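Local coordinates for protein fatty acid amide hydrolase (Candida albicans, PDB 6KVR) that probably hydrolyses monocarboxylic acid amides to the carboxylate and ammonium as a member of the amidase signature family, at residues E97-S100 and V101-F104; S212-N215 and F216-L219; E307-M310 and K311-N315. All coordinates share one frame; numbering follows the deposited sequence.

Contact 1. Residues E97-S100 and V101-F104; sequences ELSS and VEVF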
loop_
_atom_site.group_PDB
_atom_site.type_symbol
_atom_site.label_atom_id
_atom_site.label_comp_id
_atom_site.label_asym_id
_atom_site.label_seq_id
_atom_site.Cartn_x
_atom_site.Cartn_y
_atom_site.Cartn_z
ATOM N N GLU A 97 23.754 -30.857 17.588
ATOM C CA GLU A 97 23.675 -32.203 17.038
ATOM C C GLU A 97 24.238 -32.283 15.622
ATOM O O GLU A 97 24.806 -33.315 15.249
ATOM C CB GLU A 97 22.228 -32.689 17.080
ATOM C CG GLU A 97 21.620 -32.526 18.461
ATOM C CD GLU A 97 20.215 -33.090 18.562
ATOM O OE1 GLU A 97 19.802 -33.816 17.630
ATOM O OE2 GLU A 97 19.534 -32.828 19.581
ATOM N N LEU A 98 24.118 -31.218 14.831
ATOM C CA LEU A 98 24.709 -31.185 13.498
ATOM C C LEU A 98 25.584 -29.952 13.312
ATOM O O LEU A 98 25.238 -28.851 13.757
ATOM C CB LEU A 98 23.650 -31.194 12.393
ATOM C CG LEU A 98 22.673 -32.355 12.309
ATOM C CD1 LEU A 98 21.462 -31.933 11.503
ATOM C CD2 LEU A 98 23.375 -33.555 11.669
ATOM N N SER A 99 26.709 -30.139 12.636
ATOM C CA SER A 99 27.497 -28.997 12.225
ATOM C C SER A 99 26.832 -28.321 11.029
ATOM O O SER A 99 26.048 -28.925 10.293
ATOM C CB SER A 99 28.925 -29.425 11.883
ATOM O OG SER A 99 29.011 -29.972 10.582
ATOM N N SER A 100 27.117 -27.032 10.864
ATOM C CA SER A 100 26.617 -26.350 9.676
ATOM C C SER A 100 27.300 -26.890 8.437
ATOM O O SER A 100 26.661 -27.059 7.391
ATOM C CB SER A 100 26.829 -24.840 9.788
ATOM O OG SER A 100 25.945 -24.303 10.736
ATOM N N VAL A 101 28.593 -27.193 8.552
ATOM C CA VAL A 101 29.360 -27.694 7.417
ATOM C C VAL A 101 28.746 -28.981 6.872
ATOM O O VAL A 101 28.504 -29.114 5.665
ATOM C CB VAL A 101 30.826 -27.897 7.827
ATOM C CG1 VAL A 101 31.563 -28.700 6.758
ATOM C CG2 VAL A 101 31.493 -26.538 8.071
ATOM N N GLU A 102 28.483 -29.951 7.749
ATOM C CA GLU A 102 27.934 -31.217 7.286
ATOM C C GLU A 102 26.542 -31.028 6.677
ATOM O O GLU A 102 26.214 -31.648 5.659
ATOM C CB GLU A 102 27.954 -32.215 8.445
ATOM C CG GLU A 102 26.669 -32.411 9.196
ATOM C CD GLU A 102 26.838 -33.370 10.371
ATOM O OE1 GLU A 102 27.160 -34.566 10.146
ATOM O OE2 GLU A 102 26.674 -32.913 11.523
ATOM N N VAL A 103 25.730 -30.132 7.248
ATOM C CA VAL A 103 24.416 -29.867 6.673
ATOM C C VAL A 103 24.555 -29.222 5.298
ATOM O O VAL A 103 23.818 -29.559 4.363
ATOM C CB VAL A 103 23.579 -29.007 7.634
ATOM C CG1 VAL A 103 22.387 -28.373 6.902
ATOM C CG2 VAL A 103 23.104 -29.859 8.802
ATOM N N PHE A 104 25.535 -28.327 5.135
ATOM C CA PHE A 104 25.746 -27.684 3.843
ATOM C C PHE A 104 26.181 -28.680 2.773
ATOM O O PHE A 104 25.695 -28.633 1.635
ATOM C CB PHE A 104 26.787 -26.579 3.970
ATOM C CG PHE A 104 27.138 -25.951 2.657
ATOM C CD1 PHE A 104 26.260 -25.072 2.042
ATOM C CD2 PHE A 104 28.318 -26.275 2.018
ATOM C CE1 PHE A 104 26.582 -24.510 0.834
ATOM C CE2 PHE A 104 28.641 -25.718 0.809
ATOM C CZ PHE A 104 27.775 -24.840 0.207
#

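Contact 2. Residues S212-N215 and F216-L219; sequences SANN and FTGL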
loop_
_atom_site.group_PDB
_atom_site.type_symbol
_atom_site.label_atom_id
_atom_site.label_comp_id
_atom_site.label_asym_id
_atom_site.label_seq_id
_atom_site.Cartn_x
_atom_site.Cartn_y
_atom_site.Cartn_z
ATOM N N SER A 212 10.639 -21.188 -18.313
ATOM C CA SER A 212 12.019 -20.818 -18.013
ATOM C C SER A 212 12.890 -20.356 -19.187
ATOM O O SER A 212 14.033 -19.932 -18.939
ATOM C CB SER A 212 12.739 -21.996 -17.329
ATOM O OG SER A 212 12.385 -23.234 -17.921
ATOM N N ALA A 213 12.417 -20.405 -20.437
ATOM C CA ALA A 213 13.330 -20.192 -21.566
ATOM C C ALA A 213 14.069 -18.868 -21.435
ATOM O O ALA A 213 13.457 -17.817 -21.240
ATOM C CB ALA A 213 12.579 -20.238 -22.901
ATOM N N ASN A 214 15.395 -18.932 -21.525
ATOM C CA ASN A 214 16.236 -17.742 -21.528
ATOM C C ASN A 214 17.469 -18.012 -22.391
ATOM O O ASN A 214 17.790 -19.162 -22.711
ATOM C CB ASN A 214 16.645 -17.355 -20.105
ATOM C CG ASN A 214 17.598 -18.366 -19.486
ATOM O OD1 ASN A 214 18.809 -18.316 -19.722
ATOM N ND2 ASN A 214 17.057 -19.286 -18.689
ATOM N N ASN A 215 18.168 -16.936 -22.748
ATOM C CA ASN A 215 19.321 -17.020 -23.634
ATOM C C ASN A 215 20.625 -17.339 -22.915
ATOM O O ASN A 215 21.667 -17.389 -23.570
ATOM C CB ASN A 215 19.486 -15.715 -24.418
ATOM C CG ASN A 215 18.558 -15.650 -25.613
ATOM O OD1 ASN A 215 18.438 -16.620 -26.365
ATOM N ND2 ASN A 215 17.879 -14.524 -25.783
ATOM N N PHE A 216 20.612 -17.534 -21.596
ATOM C CA PHE A 216 21.846 -17.892 -20.898
ATOM C C PHE A 216 21.999 -19.411 -20.810
ATOM O O PHE A 216 22.987 -19.968 -21.288
ATOM C CB PHE A 216 21.879 -17.302 -19.482
ATOM C CG PHE A 216 21.928 -15.800 -19.412
ATOM C CD1 PHE A 216 20.774 -15.042 -19.548
ATOM C CD2 PHE A 216 23.115 -15.148 -19.103
ATOM C CE1 PHE A 216 20.814 -13.649 -19.430
ATOM C CE2 PHE A 216 23.154 -13.761 -18.981
ATOM C CZ PHE A 216 22.004 -13.017 -19.142
ATOM N N THR A 217 21.016 -20.085 -20.216
ATOM C CA THR A 217 21.087 -21.511 -19.915
ATOM C C THR A 217 19.997 -22.349 -20.572
ATOM O O THR A 217 19.965 -23.563 -20.338
ATOM C CB THR A 217 20.996 -21.733 -18.398
ATOM O OG1 THR A 217 19.758 -21.172 -17.912
ATOM C CG2 THR A 217 22.174 -21.066 -17.689
ATOM N N GLY A 218 19.077 -21.745 -21.332
ATOM C CA GLY A 218 18.050 -22.532 -22.018
ATOM C C GLY A 218 16.857 -22.829 -21.124
ATOM O O GLY A 218 16.307 -21.926 -20.487
ATOM N N LEU A 219 16.447 -24.096 -21.071
ATOM C CA LEU A 219 15.242 -24.509 -20.360
ATOM C C LEU A 219 15.576 -25.230 -19.061
ATOM O O LEU A 219 16.557 -25.976 -18.973
ATOM C CB LEU A 219 14.378 -25.438 -21.223
ATOM C CG LEU A 219 13.967 -24.965 -22.607
ATOM C CD1 LEU A 219 13.482 -26.143 -23.474
ATOM C CD2 LEU A 219 12.904 -23.861 -22.492
#

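Contact 3. Residues E307-M310 and K311-N315; sequences ELWM and KAYIN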
loop_
_atom_site.group_PDB
_atom_site.type_symbol
_atom_site.label_atom_id
_atom_site.label_comp_id
_atom_site.label_asym_id
_atom_site.label_seq_id
_atom_site.Cartn_x
_atom_site.Cartn_y
_atom_site.Cartn_z
ATOM N N GLU A 307 6.325 -21.230 7.301
ATOM C CA GLU A 307 5.975 -20.457 8.491
ATOM C C GLU A 307 7.223 -19.940 9.200
ATOM O O GLU A 307 7.273 -18.777 9.623
ATOM C CB GLU A 307 5.119 -21.310 9.433
ATOM C CG GLU A 307 4.164 -20.542 10.331
ATOM C CD GLU A 307 4.817 -20.098 11.636
ATOM O OE1 GLU A 307 5.643 -20.878 12.174
ATOM O OE2 GLU A 307 4.465 -19.007 12.158
ATOM N N LEU A 308 8.246 -20.791 9.328
ATOM C CA LEU A 308 9.502 -20.370 9.939
ATOM C C LEU A 308 10.069 -19.145 9.235
ATOM O O LEU A 308 10.547 -18.204 9.879
ATOM C CB LEU A 308 10.516 -21.517 9.889
ATOM C CG LEU A 308 11.957 -21.139 10.262
ATOM C CD1 LEU A 308 12.042 -20.768 11.732
ATOM C CD2 LEU A 308 12.983 -22.209 9.918
ATOM N N TRP A 309 10.040 -19.163 7.899
ATOM C CA TRP A 309 10.675 -18.121 7.102
ATOM C C TRP A 309 9.948 -16.786 7.270
ATOM O O TRP A 309 10.570 -15.766 7.565
ATOM C CB TRP A 309 10.705 -18.573 5.640
ATOM C CG TRP A 309 11.578 -17.791 4.735
ATOM C CD1 TRP A 309 12.851 -18.085 4.376
ATOM C CD2 TRP A 309 11.232 -16.587 4.042
ATOM N NE1 TRP A 309 13.337 -17.136 3.512
ATOM C CE2 TRP A 309 12.362 -16.202 3.288
ATOM C CE3 TRP A 309 10.089 -15.784 4.005
ATOM C CZ2 TRP A 309 12.382 -15.058 2.493
ATOM C CZ3 TRP A 309 10.104 -14.645 3.206
ATOM C CH2 TRP A 309 11.245 -14.298 2.455
HETATM N N MSE A 310 8.628 -16.783 7.131
HETATM C CA MSE A 310 7.852 -15.574 7.339
HETATM C C MSE A 310 8.088 -14.994 8.731
HETATM O O MSE A 310 8.397 -13.804 8.874
HETATM C CB MSE A 310 6.359 -15.856 7.129
HETATM C CG MSE A 310 6.020 -16.374 5.732
HETATM SE SE MSE A 310 6.333 -15.001 4.348
HETATM C CE MSE A 310 4.710 -13.895 4.677
ATOM N N LYS A 311 7.945 -15.843 9.754
ATOM C CA LYS A 311 8.072 -15.382 11.134
ATOM C C LYS A 311 9.443 -14.780 11.388
ATOM O O LYS A 311 9.551 -13.694 11.970
ATOM C CB LYS A 311 7.813 -16.530 12.114
ATOM C CG LYS A 311 7.868 -16.121 13.596
ATOM C CD LYS A 311 7.657 -17.345 14.475
ATOM C CE LYS A 311 8.884 -18.250 14.447
ATOM N NZ LYS A 311 8.542 -19.708 14.271
ATOM N N ALA A 312 10.506 -15.467 10.950
ATOM C CA ALA A 312 11.857 -14.952 11.162
ATOM C C ALA A 312 12.091 -13.671 10.363
ATOM O O ALA A 312 12.611 -12.678 10.893
ATOM C CB ALA A 312 12.891 -16.015 10.790
ATOM N N TYR A 313 11.721 -13.683 9.077
ATOM C CA TYR A 313 11.960 -12.535 8.210
ATOM C C TYR A 313 11.336 -11.277 8.795
ATOM O O TYR A 313 12.004 -10.252 8.936
ATOM C CB TYR A 313 11.402 -12.807 6.808
ATOM C CG TYR A 313 11.678 -11.714 5.777
ATOM C CD1 TYR A 313 10.898 -10.554 5.724
ATOM C CD2 TYR A 313 12.715 -11.847 4.856
ATOM C CE1 TYR A 313 11.139 -9.572 4.786
ATOM C CE2 TYR A 313 12.967 -10.867 3.922
ATOM C CZ TYR A 313 12.175 -9.729 3.889
ATOM O OH TYR A 313 12.423 -8.754 2.947
ATOM N N ILE A 314 10.055 -11.347 9.159
ATOM C CA ILE A 314 9.323 -10.156 9.564
ATOM C C ILE A 314 9.673 -9.756 10.995
ATOM O O ILE A 314 10.077 -8.615 11.250
ATOM C CB ILE A 314 7.813 -10.394 9.392
ATOM C CG1 ILE A 314 7.451 -10.472 7.907
ATOM C CG2 ILE A 314 6.998 -9.331 10.156
ATOM C CD1 ILE A 314 6.093 -11.105 7.638
ATOM N N ASN A 315 9.529 -10.684 11.951
ATOM C CA ASN A 315 9.646 -10.312 13.358
ATOM C C ASN A 315 11.095 -10.092 13.776
ATOM O O ASN A 315 11.357 -9.284 14.670
ATOM C CB ASN A 315 8.970 -11.368 14.246
ATOM C CG ASN A 315 7.453 -11.330 14.147
ATOM O OD1 ASN A 315 6.869 -10.385 13.597
ATOM N ND2 ASN A 315 6.798 -12.356 14.689
#

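Contact 1. Residues E97-S100 and V101-F104
Phe-104 N gives its hydrogen to Ser-100 O at 2.8 Å, the shortest bond at the N-terminus of helix 100-118, which a capping box closes with Ser-99 as the N-cap. In the box, Ser-99 OG accepts the backbone N-H of Glu-102 at 2.9 Å between OG and N, and Glu-102 returns the bond: its OE2 takes the N-H of Ser-99 at 3.0 Å. The serine hydroxyl sits between its own backbone N and carbonyl carbon (chi1 81°), a rotation that points OG at the amide of Glu-102. The carboxylate reaches back along an extended chain, and OE2 is met on its anti side by a donor 15° out of the carboxylate plane. Leu-98 crosses Glu-102 at about a right angle, laying CD2 beside the same oxygen at 3.4 Å, so an apolar methyl flanks the capping carboxylate. A further backbone bond runs from Val-103 N to Ser-99 O. Helix 126-143 contributes too: Asp-137 accepts the N-H groups of Ser-100 and Val-101, so side-chain oxygens of three residues meet amides at this helix start, and the two carboxylates probably interact favourably with the positive end of the helix dipole. Beyond the box, Leu-98 turns its other methyl toward helix 100-118, where CD1 lies 3.8 Å from Val-103 CG2.

Contact 2. Residues S212-N215 and F216-L219
Asn-214 folds its side chain across a tight chain reversal and meets the backbone N-H groups of Phe-216 and Thr-217, the bonding of an Asx turn carried one residue further. From CB the side chain turns inward, because CG sits between the backbone N and the carbonyl carbon (chi1 68°), which brings the amide over the bend. CG itself comes no nearer than 3.8 Å to Phe-216 N. The tip is where the bonds gather. OD1 accepts twice, from Phe-216 N at 2.7 Å and from Thr-217 N at 2.9 Å, the second being the straighter at 166°. The same OD1 lies at the edge of the Phe-216 ring, near its plane. On the other branch, ND2 gives a hydrogen to Ser-212 O at 3.1 Å, so bonds at both ends of the amide fix its rotation and tie the chain entering the bend to its apex. The backbone adds a bond from Asn-214 N to Gly-218 O and a weak return bond from Gly-218 N to Asn-214 O. Gly-218 has a positive phi (85°), in a conformation that suits glycine. The loop lies between strands 199-201 and 221-222; Arg-35 binds the carbonyls of Asn-215 and Phe-216, while His-169 stacks on the Phe-216 ring. Ser-212 is about 8 Å, side chain to side chain, from Ser-233, a predicted charge-relay residue. At the open end of the reversal, Leu-219 CD2 rests 3.7 Å from Ala-213 CB.

Contact 3. Residues E307-M310 and K311-N315
Lys-311, Met-310 and Trp-309 carry much of this contact, one turn of helix 303-317 against the next. The Lys-311 chain, bent at its third and fourth torsions, bows back toward Glu-307 and crosses its side chain obliquely. NZ ends 3.8 Å from Glu-307 OE1, a long salt bridge between residues i and i+4. The other carboxylate oxygen, OE2, is engaged by Trp-331 NE1, which therefore helps to position the glutamate facing the lysine. On the buried side, Trp-309 and Tyr-313 run side by side and point the same way, since both carry CG anti to the backbone N (chi1 -167° and -176°). Their planes are near parallel, at 19°, but slid apart: the centroid of the indole six-membered ring is 5.0 Å from that of the tyrosine, and overlap is slight. The rings come closest at Trp-309 CH2 and Tyr-313 CD2, 3.7 Å apart. The tyrosine hydroxyl is held by Thr-186 and Ser-278, while the indole packs on Ile-248 and Val-250 of strand 248-253, joining the helix to the central sheet. Met-310, present as selenomethionine, is folded so that SE lies at the edge of the indole, in its plane. The four backbone bonds between the turns join residue i to i+4, including Tyr-313 N to Trp-309 O at 2.8 Å; farther along, Met-310 CE approaches Ile-314 CD1 at 4.3 Å.

Along the chain the three contacts come in series: the start of helix 100-118, then the loop between strands 199-201 and 221-222, then helix 303-317. None touches another. Contacts 1 and 3 are the closer pair, with centres 22 Å apart; contact 2 lies 33 Å from contact 1 and 32 Å from contact 3, centre to centre. Contacts 2 and 3 occupy opposite sides of the chain's centre, so they approach predicted active-site residues from different parts of the fold. Contact 3 packs directly on the mixed central sheet, the side chain of Trp-309 about 10 Å from that of Lys-158, a predicted charge-relay residue, whereas contact 1 starts an outer helix away from the annotated sites.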